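Local coordinates for YARHG domain-containing protein (Legionella pneumophila subsp. pneumophila, PDB 4G2A), which is of unknown function but is a putative nutrient-binding protein that joins a mainly beta DUF4424 region to a helical YARHG domain, at residues Lys243-Tyr246 and Pro247-Ser251; Asp253-Ser256 and Lys257-Arg260; Leu35-Pro38 and Gln39-Ser43. All blocks are in the same frame, centred on the assembly; numbering follows the deposited sequence.

Interaction 1: Lys243-Tyr246 and Pro247-Ser251; sequences KVIY and PWLNS
Trp-248 turns an edge of its indole toward Val-244: CD1 comes to 3.0 Å from Val-244 O, which lies close to the ring plane. The other flat group across this turn, the phenol ring of Tyr-246, is met obliquely by the methyl CD1 of Leu-249, while beyond the turn Tyr-242 packs against it edge to face. A third ring, that of Pro-247, fits as a knob among Lys-243, Val-244, Ile-245 and Tyr-246. Its CG rests 3.7 Å from Lys-243 O and its CD 3.6 Å from Val-244 O, so ring carbons occupy the place where a helical N-H would face the preceding turn. The backbone adjusts. Ile-245 O receives two donors, a weak bond from Trp-248 N and a straighter one, 3.2 Å long, from Leu-249 N, the latter in the carbonyl plane. One residue on, Asn-250 N reaches Tyr-246 O at 2.8 Å with an N-H...O angle of 157°, continuing the i to i+4 pattern set by Leu-249 N. Alongside these bonds Ile-245 and Leu-249 point the same way, CG2 of the former 3.7 Å from CD1 of the latter; chi1 of -49° sets CG2 opposite the backbone N and beside the carbonyl carbon, from where it meets CD1. Helices 263-275 and 309-321 both pack on this turn, Leu-269 and Leu-314 touching Trp-248, and Lys-243 NZ forms a salt bridge with Asp-192. The motif is a helix kinked at Pro-247, with a wider pi-type turn just before the kink, within the YARHG domain.

Interaction 2: Asp253-Ser256 and Lys257-Arg260; sequences DALS and KLAR
Arg-260 reaches back across about two turns to Asp-253, and its path illustrates how a long side chain can fold back along the helix before it. From CB the chain runs past the carbonyl of Ser-256: CG is 3.5 Å from Ser-256 O, CD a little farther, and NE again 3.5 Å from Ser-256 O. The chain is straight as far as CD, then bends (chi3 -127°), which swings the guanidinium over the helix so that one face has Lys-257 CA 4.0 Å above its plane, toward the rim. At the tip the two terminal nitrogens diverge. NH2 makes a salt bridge with Asp-253 OD2 at 2.8 Å, carboxylate and guanidinium planes being 26° apart, while NH1 pairs with a bound sulfate, probably from the crystallisation liquor. Since Asp-253 was modelled in two conformers, this bridge describes only one of them. In that conformer CG lies between the backbone N and the carbonyl carbon (chi1 59°), and OD2 also packs 3.6 Å from Lys-257 CB. Asp-253 holds the N-cap position, yet its side chain makes no capping bond; its carbonyl serves the helix instead, Lys-257 N binding Asp-253 O at 2.7 Å. Regular bonds from Leu-258 N to Ala-254 O and from Ala-259 N to Leu-255 O follow, and the last, from Arg-260 N to Ser-256 O, is weak. The apolar side of this short helix, Ala-254 and Leu-258, lies on Met-317 of helix 309-321, and Leu-258 also meets Trp-248 of helix 236-250.

Interaction 3: Leu35-Pro38 and Gln39-Ser43; sequences LNEP and QMNGS
Glu-37 and Met-40, the latter a selenomethionine, close a type I beta turn through the bond from Met-40 N to Glu-37 O, 3.3 Å long. The N-H is well directed, but the donor stands 50° out of the carbonyl plane. On the same turn the selenomethionine curls back on itself, with bends at chi2 and chi3, and this brings SE to 3.7 Å from Pro-38 O and 3.8 Å from Glu-37 O. The side chains of Glu-37 and Gln-39 lie side by side, pointing the same way, each bent at chi2. Met-40 has a left-handed backbone conformation, which sends the chain back toward its start; there Asn-41 leans in, its OD1 3.5 Å from Glu-37 CB. That oxygen is buried against aliphatic carbon and has no polar partner in the model. Farther along, the returning chain passes close to the outgoing one, Gly-42 CA lying 4.4 Å from Leu-35 N, the two runs being nearly antiparallel. The whole forms the loop between antiparallel strands 21-33 and 43-54, whose pairing begins with backbone bonds between Ser-43 and Lys-33. Surrounding strands set its position: Leu-35 packs on Ala-147 and Thr-235, and Met-40 on Tyr-149. A final link leads to the helical part of the protein, where Asn-36 OD1 accepts a hydrogen bond from Ile-237 N in the first turn of helix 236-250.

Interactions 1 and 2 belong to consecutive helices of the YARHG domain and touch directly, Trp-248 CZ3 lying 3.6 Å from Lys-257 CB; interaction 3 sits in the beta region, about 32 Å from interaction 2 between centres. Interaction 1 is a surface contact dominated by rings and aliphatic groups, whereas interaction 2, still farther from the chain's centre, sets a charged, mostly exposed flank against a buried apolar one. Nearer that centre, interaction 3 is partly buried and has no salt bridge, only one turn hydrogen bond and otherwise van der Waals approaches. Helix 236-250, which carries interaction 1, is one of the elements that residues 35-38 contact.

Interaction 1: Lys243-Tyr246 and Pro247-Ser251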
loop_
_atom_site.group_PDB
_atom_site.type_symbol
_atom_site.label_atom_id
_atom_site.label_comp_id
_atom_site.label_asym_id
_atom_site.label_seq_id
_atom_site.Cartn_x
_atom_site.Cartn_y
_atom_site.Cartn_z
ATOM N N LYS A 243 16.846 -0.193 -7.679
ATOM C CA LYS A 243 16.998 -0.420 -9.114
ATOM C C LYS A 243 18.239 0.255 -9.701
ATOM O O LYS A 243 18.621 -0.081 -10.825
ATOM C CB LYS A 243 15.745 0.039 -9.892
ATOM C CG LYS A 243 14.427 -0.612 -9.451
ATOM C CD LYS A 243 14.368 -2.129 -9.607
ATOM C CE LYS A 243 14.497 -2.603 -11.034
ATOM N NZ LYS A 243 14.287 -4.070 -11.117
ATOM N N VAL A 244 18.858 1.204 -8.981
ATOM C CA VAL A 244 20.019 1.901 -9.529
ATOM C C VAL A 244 21.242 1.705 -8.631
ATOM O O VAL A 244 22.240 1.210 -9.133
ATOM C CB VAL A 244 19.768 3.408 -9.858
ATOM C CG1 VAL A 244 20.944 4.006 -10.618
ATOM C CG2 VAL A 244 18.477 3.610 -10.676
ATOM N N ILE A 245 21.184 2.063 -7.330
ATOM C CA ILE A 245 22.356 2.012 -6.431
ATOM C C ILE A 245 22.728 0.573 -6.005
ATOM O O ILE A 245 23.865 0.154 -6.240
ATOM C CB ILE A 245 22.202 2.930 -5.169
ATOM C CG1 ILE A 245 21.743 4.406 -5.459
ATOM C CG2 ILE A 245 23.409 2.874 -4.237
ATOM C CD1 ILE A 245 22.275 5.144 -6.647
ATOM N N TYR A 246 21.805 -0.153 -5.335
ATOM C CA TYR A 246 22.072 -1.491 -4.786
ATOM C C TYR A 246 22.494 -2.533 -5.877
ATOM O O TYR A 246 23.415 -3.294 -5.587
ATOM C CB TYR A 246 20.890 -2.011 -3.937
ATOM C CG TYR A 246 20.523 -1.171 -2.720
ATOM C CD1 TYR A 246 21.249 -0.027 -2.381
ATOM C CD2 TYR A 246 19.433 -1.508 -1.919
ATOM C CE1 TYR A 246 20.882 0.774 -1.294
ATOM C CE2 TYR A 246 19.068 -0.724 -0.819
ATOM C CZ TYR A 246 19.799 0.413 -0.506
ATOM O OH TYR A 246 19.448 1.174 0.590
ATOM N N PRO A 247 21.947 -2.576 -7.128
ATOM C CA PRO A 247 22.456 -3.564 -8.101
ATOM C C PRO A 247 23.967 -3.431 -8.338
ATOM O O PRO A 247 24.629 -4.465 -8.432
ATOM C CB PRO A 247 21.660 -3.259 -9.365
ATOM C CG PRO A 247 20.411 -2.642 -8.866
ATOM C CD PRO A 247 20.820 -1.813 -7.703
ATOM N N TRP A 248 24.516 -2.171 -8.365
ATOM C CA TRP A 248 25.952 -1.897 -8.517
ATOM C C TRP A 248 26.734 -2.317 -7.287
ATOM O O TRP A 248 27.856 -2.821 -7.415
ATOM C CB TRP A 248 26.230 -0.408 -8.800
ATOM C CG TRP A 248 25.902 0.001 -10.194
ATOM C CD1 TRP A 248 24.886 0.817 -10.588
ATOM C CD2 TRP A 248 26.564 -0.425 -11.391
ATOM N NE1 TRP A 248 24.838 0.889 -11.963
ATOM C CE2 TRP A 248 25.866 0.143 -12.482
ATOM C CE3 TRP A 248 27.675 -1.249 -11.652
ATOM C CZ2 TRP A 248 26.271 -0.047 -13.808
ATOM C CZ3 TRP A 248 28.063 -1.446 -12.966
ATOM C CH2 TRP A 248 27.361 -0.856 -14.026
ATOM N N LEU A 249 26.159 -2.106 -6.092
ATOM C CA LEU A 249 26.858 -2.475 -4.866
ATOM C C LEU A 249 26.875 -3.985 -4.661
ATOM O O LEU A 249 27.882 -4.499 -4.193
ATOM C CB LEU A 249 26.277 -1.758 -3.637
ATOM C CG LEU A 249 26.575 -0.256 -3.548
ATOM C CD1 LEU A 249 25.667 0.410 -2.580
ATOM C CD2 LEU A 249 27.986 -0.005 -3.110
ATOM N N ASN A 250 25.810 -4.693 -5.065
ATOM C CA ASN A 250 25.684 -6.148 -4.916
ATOM C C ASN A 250 26.356 -6.929 -6.057
ATOM O O ASN A 250 26.541 -8.140 -5.930
ATOM C CB ASN A 250 24.212 -6.557 -4.814
ATOM C CG ASN A 250 23.459 -5.946 -3.657
ATOM O OD1 ASN A 250 24.023 -5.563 -2.629
ATOM N ND2 ASN A 250 22.153 -5.871 -3.791
ATOM N N SER A 251 26.725 -6.232 -7.153
ATOM C CA SER A 251 27.383 -6.794 -8.332
ATOM C C SER A 251 28.685 -7.485 -7.945
ATOM O O SER A 251 29.420 -6.984 -7.081
ATOM C CB SER A 251 27.643 -5.705 -9.368
ATOM O OG SER A 251 28.070 -6.260 -10.603
#

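Interaction 2: Asp253-Ser256 and Lys257-Arg260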
loop_
_atom_site.group_PDB
_atom_site.type_symbol
_atom_site.label_atom_id
_atom_site.label_comp_id
_atom_site.label_asym_id
_atom_site.label_seq_id
_atom_site.Cartn_x
_atom_site.Cartn_y
_atom_site.Cartn_z
ATOM N N ASP A 253 31.282 -8.281 -10.185
ATOM C CA ASP A 253 32.380 -7.657 -10.925
ATOM C C ASP A 253 32.171 -6.124 -10.999
ATOM O O ASP A 253 32.412 -5.516 -12.046
ATOM C CB ASP A 253 32.468 -8.286 -12.339
ATOM C CG ASP A 253 31.206 -8.155 -13.189
ATOM O OD1 ASP A 253 30.139 -8.638 -12.751
ATOM O OD2 ASP A 253 31.295 -7.587 -14.297
ATOM N N ALA A 254 31.720 -5.502 -9.892
ATOM C CA ALA A 254 31.388 -4.085 -9.789
ATOM C C ALA A 254 32.397 -3.134 -10.454
ATOM O O ALA A 254 31.961 -2.301 -11.243
ATOM C CB ALA A 254 31.179 -3.691 -8.340
ATOM N N LEU A 255 33.714 -3.251 -10.175
ATOM C CA LEU A 255 34.701 -2.320 -10.757
ATOM C C LEU A 255 34.873 -2.524 -12.262
ATOM O O LEU A 255 34.931 -1.535 -12.995
ATOM C CB LEU A 255 36.052 -2.401 -10.037
ATOM C CG LEU A 255 36.028 -1.964 -8.561
ATOM C CD1 LEU A 255 37.405 -1.958 -7.965
ATOM C CD2 LEU A 255 35.349 -0.612 -8.384
ATOM N N SER A 256 34.884 -3.793 -12.720
ATOM C CA SER A 256 34.979 -4.174 -14.134
ATOM C C SER A 256 33.729 -3.733 -14.900
ATOM O O SER A 256 33.845 -3.191 -15.995
ATOM C CB SER A 256 35.163 -5.686 -14.271
ATOM O OG SER A 256 36.230 -6.161 -13.465
ATOM N N LYS A 257 32.539 -3.955 -14.305
ATOM C CA LYS A 257 31.231 -3.599 -14.856
ATOM C C LYS A 257 31.069 -2.054 -14.934
ATOM O O LYS A 257 30.577 -1.561 -15.954
ATOM C CB LYS A 257 30.113 -4.248 -14.016
ATOM C CG LYS A 257 28.851 -4.585 -14.788
ATOM C CD LYS A 257 27.875 -5.382 -13.927
ATOM C CE LYS A 257 26.489 -5.461 -14.532
ATOM N NZ LYS A 257 25.588 -6.362 -13.760
ATOM N N LEU A 258 31.512 -1.296 -13.893
ATOM C CA LEU A 258 31.430 0.178 -13.898
ATOM C C LEU A 258 32.336 0.789 -14.994
ATOM O O LEU A 258 31.965 1.789 -15.609
ATOM C CB LEU A 258 31.808 0.788 -12.531
ATOM C CG LEU A 258 30.812 0.750 -11.382
ATOM C CD1 LEU A 258 31.519 1.005 -10.052
ATOM C CD2 LEU A 258 29.731 1.779 -11.546
ATOM N N ALA A 259 33.525 0.188 -15.225
ATOM C CA ALA A 259 34.482 0.621 -16.253
ATOM C C ALA A 259 33.910 0.434 -17.677
ATOM O O ALA A 259 34.288 1.176 -18.583
ATOM C CB ALA A 259 35.789 -0.145 -16.107
ATOM N N ARG A 260 32.985 -0.536 -17.855
ATOM C CA ARG A 260 32.297 -0.859 -19.114
ATOM C C ARG A 260 31.233 0.183 -19.499
ATOM O O ARG A 260 30.686 0.100 -20.604
ATOM C CB ARG A 260 31.608 -2.235 -19.011
ATOM C CG ARG A 260 32.512 -3.428 -19.276
ATOM C CD ARG A 260 31.748 -4.723 -19.078
ATOM N NE ARG A 260 32.447 -5.617 -18.152
ATOM C CZ ARG A 260 31.893 -6.665 -17.553
ATOM N NH1 ARG A 260 30.621 -6.971 -17.774
ATOM N NH2 ARG A 260 32.608 -7.416 -16.725
#

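Interaction 3: Leu35-Pro38 and Gln39-Ser43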
loop_
_atom_site.group_PDB
_atom_site.type_symbol
_atom_site.label_atom_id
_atom_site.label_comp_id
_atom_site.label_asym_id
_atom_site.label_seq_id
_atom_site.Cartn_x
_atom_site.Cartn_y
_atom_site.Cartn_z
ATOM N N LEU A 35 5.602 8.263 2.495
ATOM C CA LEU A 35 6.005 7.062 1.748
ATOM C C LEU A 35 7.385 7.169 1.103
ATOM O O LEU A 35 7.974 6.135 0.810
ATOM C CB LEU A 35 4.975 6.698 0.661
ATOM C CG LEU A 35 3.571 6.301 1.111
ATOM C CD1 LEU A 35 2.675 6.165 -0.074
ATOM C CD2 LEU A 35 3.586 4.986 1.803
ATOM N N ASN A 36 7.902 8.393 0.889
ATOM C CA ASN A 36 9.212 8.615 0.282
ATOM C C ASN A 36 10.278 8.968 1.329
ATOM O O ASN A 36 11.351 9.465 0.988
ATOM C CB ASN A 36 9.127 9.713 -0.791
ATOM C CG ASN A 36 10.170 9.569 -1.872
ATOM O OD1 ASN A 36 10.475 8.463 -2.332
ATOM N ND2 ASN A 36 10.740 10.682 -2.306
ATOM N N GLU A 37 9.977 8.731 2.604
ATOM C CA GLU A 37 10.925 9.002 3.691
ATOM C C GLU A 37 11.858 7.794 3.819
ATOM O O GLU A 37 11.373 6.663 3.892
ATOM C CB GLU A 37 10.191 9.310 5.018
ATOM C CG GLU A 37 9.405 10.612 4.994
ATOM C CD GLU A 37 10.210 11.894 5.088
ATOM O OE1 GLU A 37 11.223 11.913 5.824
ATOM O OE2 GLU A 37 9.787 12.903 4.476
ATOM N N PRO A 38 13.195 7.992 3.802
ATOM C CA PRO A 38 14.106 6.830 3.859
ATOM C C PRO A 38 14.072 6.066 5.206
ATOM O O PRO A 38 14.540 4.929 5.268
ATOM C CB PRO A 38 15.482 7.449 3.570
ATOM C CG PRO A 38 15.357 8.882 3.953
ATOM C CD PRO A 38 13.939 9.263 3.651
ATOM N N GLN A 39 13.494 6.674 6.262
ATOM C CA GLN A 39 13.320 6.112 7.615
ATOM C C GLN A 39 12.294 4.957 7.644
ATOM O O GLN A 39 12.152 4.290 8.680
ATOM C CB GLN A 39 12.840 7.198 8.607
ATOM C CG GLN A 39 13.651 8.484 8.626
ATOM C CD GLN A 39 12.969 9.573 7.844
ATOM O OE1 GLN A 39 11.827 9.956 8.116
ATOM N NE2 GLN A 39 13.674 10.130 6.883
HETATM N N MSE A 40 11.546 4.767 6.537
HETATM C CA MSE A 40 10.530 3.719 6.333
HETATM C C MSE A 40 9.437 3.812 7.394
HETATM O O MSE A 40 9.002 2.804 7.961
HETATM C CB MSE A 40 11.150 2.303 6.284
HETATM C CG MSE A 40 12.302 2.142 5.292
HETATM SE SE MSE A 40 12.015 2.916 3.516
HETATM C CE MSE A 40 10.383 2.031 2.981
ATOM N N ASN A 41 8.981 5.043 7.640
ATOM C CA ASN A 41 7.943 5.321 8.620
ATOM C C ASN A 41 6.654 5.778 7.898
ATOM O O ASN A 41 5.837 6.527 8.443
ATOM C CB ASN A 41 8.449 6.337 9.679
ATOM C CG ASN A 41 8.789 7.708 9.150
ATOM O OD1 ASN A 41 8.769 7.969 7.946
ATOM N ND2 ASN A 41 9.083 8.623 10.056
ATOM N N GLY A 42 6.474 5.263 6.693
ATOM C CA GLY A 42 5.289 5.515 5.888
ATOM C C GLY A 42 4.050 4.858 6.461
ATOM O O GLY A 42 4.123 3.884 7.228
ATOM N N SER A 43 2.894 5.413 6.105
ATOM C CA SER A 43 1.615 4.913 6.570
ATOM C C SER A 43 0.551 5.065 5.489
ATOM O O SER A 43 0.717 5.830 4.539
ATOM C CB SER A 43 1.180 5.645 7.841
ATOM O OG SER A 43 1.275 7.057 7.708
#